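Local coordinates for reducing-end xylose-releasing exo-oligoxylanase Rex8A (Paenibacillus barcinonensis, PDB 6SUD), which hydrolyses xylooligosaccharides, linear or branched, releasing xylose from their reducing ends in the breakdown of xylan, at residues 182-187 with 196-201; 232-237 with 308-313; 240-245 with 264-269. The protein carries 1 engineered substitution. All coordinates share one frame; numbering follows the deposited sequence.

In the fold
Interaction 3 (240-245 with 264-269) carries Asp265, the inferred proton acceptor, and touches both bound xyloses; interaction 1 (182-187 with 196-201) brings Tyr197 to the chain K xylose, its side chain about 4 Å from that of Asp265. Their centres lie 11 Å apart, and they touch where Ser196 meets Asp265 and Arg268 and where Phe186 meets Tyr243. Interaction 2 (232-237 with 308-313) is a surface contact whose centre is 11 Å from that of interaction 3 and 20 Å from that of interaction 1. It spans the sequence containing interaction 3, and Ile310 CG2 packs on the backbone of Ser240 and Pro241.

Interaction 1 (182-187 with 196-201); sequences RLIKFI and SYHLPH. With XYP (beta-D-xylopyranose), chain K.
Water 1 bridges Tyr197 and Phe186: it lies 2.6 Å from Tyr197 OH and donates to Phe186 O at 2.8 Å. It sits at the edge of the tyrosine ring, in its plane. Along the same edge come two backbone carbonyls, Phe186 O at 3.5 Å from Tyr197 CE2 and Lys185 O beside Tyr197 CD2, the latter buried and without a hydrogen-bond partner in the model. The Phe186 ring meets the tyrosine obliquely, its CD1 3.9 Å from Tyr197 OH.

Ile184 fills the angle between Tyr197 and His198 with two branches. Its CG2 lies over one face of the imidazole, 3.5 Å from the ring centroid and 15° off the normal, a CH-pi contact displaced toward NE2. The other branch, with CG1 anti to the backbone N (chi1 -166°), carries CD1 to Tyr197 O at 3.8 Å. Leu183 CD2 approaches the edge of the same imidazole, 4.0 Å from His198 CE1. Both ring nitrogens of His198 are bonded outside the segments, NE2 to Ser193 and ND1 to Ser225, which fixes the ring's rotation, and Tyr228 stacks on it.

No direct hydrogen bond joins the two segments; side-chain packing and the water do the work. Tyr197 OH ends 3.6 Å from C3 of the chain K xylose, whose other partners include Glu70, Asp128, Asp265 and Arg268. Tyr197 thus lines the xylose pocket from a 3-10 turn before helix 200-209, within the (alpha/alpha)6 barrel of glycoside hydrolase family 8, whose sugar site is built by loops at one end of the helices.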
loop_
_atom_site.group_PDB
_atom_site.type_symbol
_atom_site.label_atom_id
_atom_site.label_comp_id
_atom_site.label_asym_id
_atom_site.label_seq_id
_atom_site.Cartn_x
_atom_site.Cartn_y
_atom_site.Cartn_z
ATOM N N ARG A 182 8.481 11.283 14.323
ATOM C CA ARG A 182 7.876 9.921 14.225
ATOM C C ARG A 182 7.241 9.696 12.838
ATOM O O ARG A 182 6.319 8.852 12.748
ATOM C CB ARG A 182 6.791 9.674 15.283
ATOM C CG ARG A 182 7.053 10.237 16.676
ATOM C CD ARG A 182 8.343 9.780 17.322
ATOM N NE ARG A 182 8.312 9.825 18.786
ATOM C CZ ARG A 182 8.485 10.913 19.540
ATOM N NH1 ARG A 182 8.700 12.097 18.991
ATOM N NH2 ARG A 182 8.444 10.814 20.859
ATOM N N LEU A 183 7.747 10.360 11.795
ATOM C CA LEU A 183 7.176 10.282 10.419
ATOM C C LEU A 183 8.073 9.434 9.515
ATOM O O LEU A 183 9.312 9.596 9.561
ATOM C CB LEU A 183 7.024 11.688 9.840
ATOM C CG LEU A 183 6.051 12.601 10.575
ATOM C CD1 LEU A 183 5.938 13.924 9.839
ATOM C CD2 LEU A 183 4.687 11.946 10.761
ATOM N N ILE A 184 7.450 8.585 8.691
ATOM C CA ILE A 184 8.181 7.795 7.660
ATOM C C ILE A 184 8.767 8.761 6.621
ATOM O O ILE A 184 8.130 9.784 6.305
ATOM C CB ILE A 184 7.272 6.717 7.038
ATOM C CG1 ILE A 184 8.093 5.704 6.245
ATOM C CG2 ILE A 184 6.146 7.344 6.226
ATOM C CD1 ILE A 184 7.303 4.509 5.758
ATOM N N LYS A 185 9.979 8.472 6.157
ATOM C CA LYS A 185 10.698 9.301 5.158
ATOM C C LYS A 185 10.478 8.748 3.753
ATOM O O LYS A 185 10.132 7.584 3.626
ATOM C CB LYS A 185 12.199 9.299 5.436
ATOM C CG LYS A 185 12.590 9.904 6.763
ATOM C CD LYS A 185 14.091 9.924 6.927
ATOM C CE LYS A 185 14.560 9.292 8.216
ATOM N NZ LYS A 185 16.020 9.058 8.190
ATOM N N PHE A 186 10.789 9.544 2.742
ATOM C CA PHE A 186 10.742 9.105 1.325
ATOM C C PHE A 186 11.855 8.070 1.076
ATOM O O PHE A 186 11.571 6.972 0.587
ATOM C CB PHE A 186 10.828 10.309 0.389
ATOM C CG PHE A 186 11.225 9.931 -1.009
ATOM C CD1 PHE A 186 10.441 9.056 -1.744
ATOM C CD2 PHE A 186 12.401 10.403 -1.565
ATOM C CE1 PHE A 186 10.807 8.691 -3.027
ATOM C CE2 PHE A 186 12.765 10.043 -2.851
ATOM C CZ PHE A 186 11.977 9.176 -3.573
ATOM N N ILE A 187 13.093 8.411 1.428
ATOM C CA ILE A 187 14.240 7.453 1.518
ATOM C C ILE A 187 15.004 7.777 2.799
ATOM O O ILE A 187 14.840 8.853 3.344
ATOM C CB ILE A 187 15.141 7.484 0.264
ATOM C CG1 ILE A 187 15.793 8.848 0.027
ATOM C CG2 ILE A 187 14.364 6.990 -0.951
ATOM C CD1 ILE A 187 16.801 8.865 -1.113
ATOM N N SER A 196 1.608 8.948 0.673
ATOM C CA SER A 196 1.067 7.602 0.345
ATOM C C SER A 196 1.796 6.511 1.149
ATOM O O SER A 196 1.287 5.383 1.224
ATOM C CB SER A 196 1.154 7.362 -1.134
ATOM O OG SER A 196 2.497 7.084 -1.482
ATOM N N TYR A 197 2.959 6.819 1.719
ATOM C CA TYR A 197 3.743 5.856 2.539
ATOM C C TYR A 197 3.194 5.760 3.970
ATOM O O TYR A 197 3.639 4.849 4.697
ATOM C CB TYR A 197 5.210 6.286 2.608
ATOM C CG TYR A 197 6.039 6.119 1.358
ATOM C CD1 TYR A 197 5.492 5.853 0.114
ATOM C CD2 TYR A 197 7.411 6.271 1.426
ATOM C CE1 TYR A 197 6.288 5.721 -1.014
ATOM C CE2 TYR A 197 8.225 6.146 0.312
ATOM C CZ TYR A 197 7.662 5.873 -0.923
ATOM O OH TYR A 197 8.469 5.736 -2.026
ATOM N N HIS A 198 2.307 6.668 4.384
ATOM C CA HIS A 198 1.811 6.769 5.783
ATOM C C HIS A 198 0.653 5.802 6.009
ATOM O O HIS A 198 -0.434 6.017 5.461
ATOM C CB HIS A 198 1.424 8.207 6.148
ATOM C CG HIS A 198 2.611 9.097 6.212
ATOM N ND1 HIS A 198 3.126 9.581 7.411
ATOM C CD2 HIS A 198 3.455 9.506 5.234
ATOM C CE1 HIS A 198 4.198 10.300 7.136
ATOM N NE2 HIS A 198 4.402 10.283 5.802
ATOM N N LEU A 199 0.900 4.798 6.842
ATOM C CA LEU A 199 -0.046 3.691 7.098
ATOM C C LEU A 199 -0.286 3.613 8.596
ATOM O O LEU A 199 0.136 2.652 9.240
ATOM C CB LEU A 199 0.542 2.378 6.581
ATOM C CG LEU A 199 1.001 2.347 5.129
ATOM C CD1 LEU A 199 1.644 1.013 4.851
ATOM C CD2 LEU A 199 -0.137 2.577 4.154
ATOM N N PRO A 200 -0.976 4.607 9.187
ATOM C CA PRO A 200 -1.199 4.639 10.634
ATOM C C PRO A 200 -1.804 3.338 11.173
ATOM O O PRO A 200 -1.472 2.940 12.267
ATOM C CB PRO A 200 -2.128 5.853 10.823
ATOM C CG PRO A 200 -2.670 6.119 9.431
ATOM C CD PRO A 200 -1.507 5.800 8.527
ATOM N N HIS A 201 -2.697 2.733 10.400
ATOM C CA HIS A 201 -3.351 1.443 10.720
ATOM C C HIS A 201 -2.341 0.299 10.821
ATOM O O HIS A 201 -2.572 -0.594 11.671
ATOM C CB HIS A 201 -4.467 1.140 9.720
ATOM C CG HIS A 201 -4.115 1.295 8.285
ATOM N ND1 HIS A 201 -3.579 2.457 7.771
ATOM C CD2 HIS A 201 -4.316 0.476 7.232
ATOM C CE1 HIS A 201 -3.422 2.317 6.465
ATOM N NE2 HIS A 201 -3.863 1.116 6.112
HETATM O O1 XYP K . 8.408 3.873 -8.399
HETATM C C1 XYP K . 8.477 3.559 -6.990
HETATM C C2 XYP K . 7.194 3.886 -6.222
HETATM C C3 XYP K . 7.355 3.656 -4.724
HETATM C C4 XYP K . 8.364 2.538 -4.489
HETATM C C5 XYP K . 8.308 1.560 -5.657
HETATM O O2 XYP K . 6.753 5.225 -6.480
HETATM O O3 XYP K . 6.054 3.365 -4.186
HETATM O O4 XYP K . 9.675 3.102 -4.397
HETATM O O5 XYP K . 8.730 2.158 -6.882
HETATM O O HOH W 1 11.052 5.435 -1.701
#

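Interaction 2 (232-237 with 308-313); sequences ACHPVT and YTIEGE
Thr237 OG1 donates to Ile310 O over 2.7 Å, the one hydrogen bond between these segments, and with a C=O...donor angle of 170° it meets the carbonyl almost head-on. The same oxygen lies over a face of the His234 ring, 3.2 Å from CG. Farther round that face, Glu311 CA stands 4.0 Å from the ring centroid, a CH-pi contact, and Glu311 CB comes within 3.8 Å of His234 NE2. Thr237 CG2 packs against Glu311 O at 3.5 Å. What presents these backbone atoms is a type I beta turn from Thr309 to Gly312, closed by Gly312 N to Thr309 O; it belongs to the connection between strands 306-308 and 314-315. Thr309 OG1 braces it further by accepting from Glu313 N.

On the opposing segment, the imidazole is held from behind: Pro235 CD covers the face opposite Glu311. His234 ND1 accepts from Val236 N at 3.2 Å, the donor tilted 34° out of the ring plane, and weakly from Thr237 N. Thr237 OG1 has a second bond, to Leu239 N. Beyond this shell, Ile310 touches Pro250, while Cys233, just past the end of helix 215-232, packs on Trp285 and Gln289 of helix 285-297.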
loop_
_atom_site.group_PDB
_atom_site.type_symbol
_atom_site.label_atom_id
_atom_site.label_comp_id
_atom_site.label_asym_id
_atom_site.label_seq_id
_atom_site.Cartn_x
_atom_site.Cartn_y
_atom_site.Cartn_z
ATOM N N ALA A 232 -1.237 17.141 4.871
ATOM C CA ALA A 232 -0.806 16.898 3.471
ATOM C C ALA A 232 -1.990 17.003 2.516
ATOM O O ALA A 232 -1.760 17.345 1.337
ATOM C CB ALA A 232 -0.148 15.549 3.325
ATOM N N CYS A 233 -3.198 16.680 2.969
ATOM C CA CYS A 233 -4.363 16.615 2.046
ATOM C C CYS A 233 -5.012 17.990 1.878
ATOM O O CYS A 233 -5.293 18.632 2.889
ATOM C CB CYS A 233 -5.402 15.635 2.549
ATOM S SG CYS A 233 -4.798 13.936 2.486
ATOM N N HIS A 234 -5.292 18.373 0.638
ATOM C CA HIS A 234 -5.857 19.695 0.280
ATOM C C HIS A 234 -7.242 19.819 0.914
ATOM O O HIS A 234 -8.045 18.895 0.866
ATOM C CB HIS A 234 -5.829 19.917 -1.229
ATOM C CG HIS A 234 -6.110 21.332 -1.562
ATOM N ND1 HIS A 234 -7.399 21.808 -1.611
ATOM C CD2 HIS A 234 -5.280 22.379 -1.760
ATOM C CE1 HIS A 234 -7.352 23.112 -1.848
ATOM N NE2 HIS A 234 -6.061 23.490 -1.939
ATOM N N PRO A 235 -7.545 20.940 1.589
ATOM C CA PRO A 235 -8.773 21.043 2.378
ATOM C C PRO A 235 -10.071 21.246 1.588
ATOM O O PRO A 235 -11.135 21.062 2.169
ATOM C CB PRO A 235 -8.539 22.262 3.289
ATOM C CG PRO A 235 -7.080 22.602 3.141
ATOM C CD PRO A 235 -6.664 22.105 1.772
ATOM N N VAL A 236 -9.962 21.577 0.298
ATOM C CA VAL A 236 -11.126 21.687 -0.636
ATOM C C VAL A 236 -11.253 20.390 -1.459
ATOM O O VAL A 236 -12.337 19.789 -1.482
ATOM C CB VAL A 236 -11.039 22.936 -1.540
ATOM C CG1 VAL A 236 -12.144 22.966 -2.579
ATOM C CG2 VAL A 236 -11.066 24.219 -0.754
ATOM N N THR A 237 -10.169 19.948 -2.093
ATOM C CA THR A 237 -10.190 18.891 -3.138
ATOM C C THR A 237 -9.937 17.504 -2.529
ATOM O O THR A 237 -10.355 16.522 -3.141
ATOM C CB THR A 237 -9.130 19.220 -4.190
ATOM O OG1 THR A 237 -7.898 19.127 -3.468
ATOM C CG2 THR A 237 -9.305 20.588 -4.821
ATOM N N TYR A 308 -3.122 16.442 -11.713
ATOM C CA TYR A 308 -3.794 17.647 -11.162
ATOM C C TYR A 308 -2.857 18.338 -10.180
ATOM O O TYR A 308 -2.099 17.654 -9.527
ATOM C CB TYR A 308 -5.100 17.299 -10.443
ATOM C CG TYR A 308 -6.142 16.610 -11.294
ATOM C CD1 TYR A 308 -7.084 17.333 -12.014
ATOM C CD2 TYR A 308 -6.192 15.229 -11.367
ATOM C CE1 TYR A 308 -8.027 16.687 -12.803
ATOM C CE2 TYR A 308 -7.139 14.574 -12.138
ATOM C CZ TYR A 308 -8.069 15.307 -12.848
ATOM O OH TYR A 308 -8.969 14.652 -13.641
ATOM N N THR A 309 -2.929 19.661 -10.087
ATOM C CA THR A 309 -2.299 20.377 -8.953
ATOM C C THR A 309 -3.149 20.017 -7.735
ATOM O O THR A 309 -4.289 19.566 -7.939
ATOM C CB THR A 309 -2.202 21.887 -9.179
ATOM O OG1 THR A 309 -3.542 22.389 -9.152
ATOM C CG2 THR A 309 -1.470 22.246 -10.454
ATOM N N ILE A 310 -2.670 20.210 -6.513
ATOM C CA ILE A 310 -3.469 19.752 -5.336
ATOM C C ILE A 310 -4.692 20.664 -5.148
ATOM O O ILE A 310 -5.641 20.192 -4.488
ATOM C CB ILE A 310 -2.636 19.577 -4.050
ATOM C CG1 ILE A 310 -2.000 20.887 -3.584
ATOM C CG2 ILE A 310 -1.619 18.456 -4.228
ATOM C CD1 ILE A 310 -1.335 20.806 -2.247
ATOM N N GLU A 311 -4.716 21.878 -5.725
ATOM C CA GLU A 311 -5.929 22.754 -5.685
ATOM C C GLU A 311 -6.879 22.394 -6.842
ATOM O O GLU A 311 -7.950 23.043 -6.953
ATOM C CB GLU A 311 -5.574 24.247 -5.610
ATOM C CG GLU A 311 -4.948 24.834 -6.861
ATOM C CD GLU A 311 -4.704 26.340 -6.817
ATOM O OE1 GLU A 311 -5.319 27.015 -5.979
ATOM O OE2 GLU A 311 -3.913 26.845 -7.646
ATOM N N GLY A 312 -6.536 21.381 -7.649
ATOM C CA GLY A 312 -7.460 20.724 -8.597
ATOM C C GLY A 312 -7.341 21.241 -10.026
ATOM O O GLY A 312 -8.240 20.926 -10.839
ATOM N N GLU A 313 -6.286 21.991 -10.350
ATOM C CA GLU A 313 -6.090 22.505 -11.732
ATOM C C GLU A 313 -5.595 21.335 -12.575
ATOM O O GLU A 313 -4.578 20.726 -12.245
ATOM C CB GLU A 313 -5.141 23.701 -11.722
ATOM C CG GLU A 313 -5.671 24.871 -10.915
ATOM C CD GLU A 313 -6.819 25.632 -11.557
ATOM O OE1 GLU A 313 -6.566 26.752 -12.066
ATOM O OE2 GLU A 313 -7.969 25.140 -11.512
#

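Interaction 3 (240-245 with 264-269); sequences SPEYAN and SDAYRV. With XYP (beta-D-xylopyranose), chain K; XYP (beta-D-xylopyranose), chain J.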
loop_
_atom_site.group_PDB
_atom_site.type_symbol
_atom_site.label_atom_id
_atom_site.label_comp_id
_atom_site.label_asym_id
_atom_site.label_seq_id
_atom_site.Cartn_x
_atom_site.Cartn_y
_atom_site.Cartn_z
ATOM N N SER A 240 -3.555 15.278 -2.590
ATOM C CA SER A 240 -2.257 15.324 -1.887
ATOM C C SER A 240 -1.138 15.260 -2.912
ATOM O O SER A 240 -1.319 14.753 -4.026
ATOM C CB SER A 240 -2.160 14.214 -0.918
ATOM O OG SER A 240 -2.409 12.973 -1.565
ATOM N N PRO A 241 0.048 15.778 -2.553
ATOM C CA PRO A 241 1.216 15.703 -3.423
ATOM C C PRO A 241 1.900 14.338 -3.314
ATOM O O PRO A 241 1.720 13.669 -2.306
ATOM C CB PRO A 241 2.079 16.839 -2.880
ATOM C CG PRO A 241 1.797 16.830 -1.397
ATOM C CD PRO A 241 0.335 16.448 -1.275
ATOM N N GLU A 242 2.644 13.946 -4.353
ATOM C CA GLU A 242 3.413 12.675 -4.324
ATOM C C GLU A 242 4.459 12.772 -3.206
ATOM O O GLU A 242 4.493 11.859 -2.374
ATOM C CB GLU A 242 3.987 12.349 -5.698
ATOM C CG GLU A 242 2.904 11.914 -6.667
ATOM C CD GLU A 242 3.408 11.452 -8.015
ATOM O OE1 GLU A 242 3.891 12.322 -8.798
ATOM O OE2 GLU A 242 3.334 10.221 -8.270
ATOM N N TYR A 243 5.266 13.837 -3.176
ATOM C CA TYR A 243 6.260 14.060 -2.087
ATOM C C TYR A 243 5.868 15.314 -1.317
ATOM O O TYR A 243 5.480 16.317 -1.924
ATOM C CB TYR A 243 7.687 14.277 -2.593
ATOM C CG TYR A 243 8.293 13.188 -3.445
ATOM C CD1 TYR A 243 7.755 11.910 -3.530
ATOM C CD2 TYR A 243 9.453 13.439 -4.160
ATOM C CE1 TYR A 243 8.331 10.929 -4.333
ATOM C CE2 TYR A 243 10.043 12.474 -4.957
ATOM C CZ TYR A 243 9.486 11.212 -5.046
ATOM O OH TYR A 243 10.080 10.268 -5.839
ATOM N N ALA A 244 6.002 15.252 0.006
ATOM C CA ALA A 244 5.620 16.361 0.904
ATOM C C ALA A 244 6.705 16.569 1.956
ATOM O O ALA A 244 7.316 15.584 2.381
ATOM C CB ALA A 244 4.292 16.071 1.549
ATOM N N ASN A 245 6.909 17.828 2.341
ATOM C CA ASN A 245 7.711 18.228 3.522
ATOM C C ASN A 245 7.073 17.660 4.796
ATOM O O ASN A 245 5.885 17.263 4.766
ATOM C CB ASN A 245 7.824 19.751 3.582
ATOM C CG ASN A 245 8.563 20.310 2.387
ATOM O OD1 ASN A 245 9.623 19.808 2.039
ATOM N ND2 ASN A 245 8.016 21.332 1.751
ATOM N N SER A 264 0.422 9.264 -9.608
ATOM C CA SER A 264 0.396 7.815 -9.247
ATOM C C SER A 264 0.588 7.523 -7.748
ATOM O O SER A 264 -0.249 6.804 -7.203
ATOM C CB SER A 264 1.426 7.089 -10.051
ATOM O OG SER A 264 1.242 7.362 -11.427
ATOM N N ASP A 265 1.648 8.011 -7.098
ATOM C CA ASP A 265 1.900 7.679 -5.665
ATOM C C ASP A 265 0.690 8.103 -4.816
ATOM O O ASP A 265 0.176 7.272 -4.005
ATOM C CB ASP A 265 3.162 8.356 -5.122
ATOM C CG ASP A 265 4.451 7.590 -5.347
ATOM O OD1 ASP A 265 4.574 6.917 -6.390
ATOM O OD2 ASP A 265 5.335 7.696 -4.479
ATOM N N ALA A 266 0.237 9.347 -5.010
ATOM C CA ALA A 266 -0.741 10.024 -4.125
ATOM C C ALA A 266 -2.116 9.350 -4.193
ATOM O O ALA A 266 -2.931 9.598 -3.284
ATOM C CB ALA A 266 -0.829 11.494 -4.444
ATOM N N TYR A 267 -2.394 8.530 -5.209
ATOM C CA TYR A 267 -3.702 7.833 -5.315
ATOM C C TYR A 267 -3.962 6.998 -4.063
ATOM O O TYR A 267 -5.131 6.922 -3.614
ATOM C CB TYR A 267 -3.747 6.908 -6.532
ATOM C CG TYR A 267 -3.531 7.594 -7.848
ATOM C CD1 TYR A 267 -3.547 8.976 -7.952
ATOM C CD2 TYR A 267 -3.383 6.852 -9.006
ATOM C CE1 TYR A 267 -3.368 9.610 -9.167
ATOM C CE2 TYR A 267 -3.198 7.470 -10.229
ATOM C CZ TYR A 267 -3.180 8.849 -10.308
ATOM O OH TYR A 267 -3.016 9.451 -11.522
ATOM N N ARG A 268 -2.901 6.432 -3.482
ATOM C CA ARG A 268 -3.016 5.448 -2.374
ATOM C C ARG A 268 -3.445 6.157 -1.086
ATOM O O ARG A 268 -3.997 5.474 -0.228
ATOM C CB ARG A 268 -1.708 4.677 -2.206
ATOM C CG ARG A 268 -1.315 3.912 -3.465
ATOM C CD ARG A 268 0.087 3.370 -3.307
ATOM N NE ARG A 268 1.123 4.408 -3.378
ATOM C CZ ARG A 268 2.425 4.153 -3.524
ATOM N NH1 ARG A 268 2.853 2.906 -3.542
ATOM N NH2 ARG A 268 3.304 5.133 -3.625
ATOM N N VAL A 269 -3.269 7.479 -0.964
ATOM C CA VAL A 269 -3.673 8.183 0.276
ATOM C C VAL A 269 -5.153 7.920 0.576
ATOM O O VAL A 269 -5.455 7.649 1.755
ATOM C CB VAL A 269 -3.437 9.698 0.233
ATOM C CG1 VAL A 269 -4.043 10.319 1.473
ATOM C CG2 VAL A 269 -1.964 10.024 0.064
HETATM O O1 XYP K . 8.408 3.873 -8.399
HETATM C C1 XYP K . 8.477 3.559 -6.990
HETATM C C2 XYP K . 7.194 3.886 -6.222
HETATM C C3 XYP K . 7.355 3.656 -4.724
HETATM C C4 XYP K . 8.364 2.538 -4.489
HETATM C C5 XYP K . 8.308 1.560 -5.657
HETATM O O2 XYP K . 6.753 5.225 -6.480
HETATM O O3 XYP K . 6.054 3.365 -4.186
HETATM O O4 XYP K . 9.675 3.102 -4.397
HETATM O O5 XYP K . 8.730 2.158 -6.882
HETATM O O1 XYP J . 4.076 3.538 -12.965
HETATM C C1 XYP J . 4.024 3.456 -11.535
HETATM C C2 XYP J . 5.115 2.488 -11.084
HETATM C C3 XYP J . 5.029 2.359 -9.587
HETATM C C4 XYP J . 5.250 3.710 -8.945
HETATM C C5 XYP J . 4.275 4.736 -9.504
HETATM O O2 XYP J . 4.999 1.169 -11.655
HETATM O O3 XYP J . 6.018 1.432 -9.136
HETATM O O4 XYP J . 5.080 3.524 -7.535
HETATM O O5 XYP J . 4.294 4.745 -10.943
#
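Glu242 sets its CG anti to its own carbonyl carbon (chi1 -72°) and stays extended beyond it, which carries the carboxylate past the Asp265 CB to the backbone of the other segment. There OE2 takes the N-H of Asp265 at 3.0 Å on its anti lone pair, a nearly straight bond with an angle of 164° at the hydrogen. Ser264 N is also close to OE2, but its angle is poor. The two carboxylates stand almost perpendicular, 87° between their planes, with Glu242 OE2 4.0 Å from Asp265 OD1.

Asp265, the inferred proton acceptor, receives O2 of the chain K xylose on OD1 at 2.8 Å. Its OD2 forms a salt bridge with Arg268 NH2 at 3.4 Å. Arg268, bent at chi3, turns the edge of its guanidinium to O3 of the same sugar, NH1 bonding at 3.3 Å and NH2 more weakly, while NE returns to Asp265 O on a lone pair in the carbonyl plane. Ser264 CB, one residue before Asp265, packs against C5 of the chain J xylose. Glu242 thus acts as a second-shell residue, holding by one bond the backbone N-H of the inferred proton acceptor.

Toward the helix the methyls of Ala266 and Val269 pack on the Ser240 oxygens: Ala266 CB lies 3.3 Å from Ser240 O, which is buried with no partner in the model, and Val269 CG2 is 3.4 Å from Ser240 OG. Segment 264-269 runs into the first residues of helix 268-280, and the loop 240-245, which follows helix 215-232, lies against that entry, with Tyr243 stacked on Phe259 and meeting Phe186 next to strand 183-184.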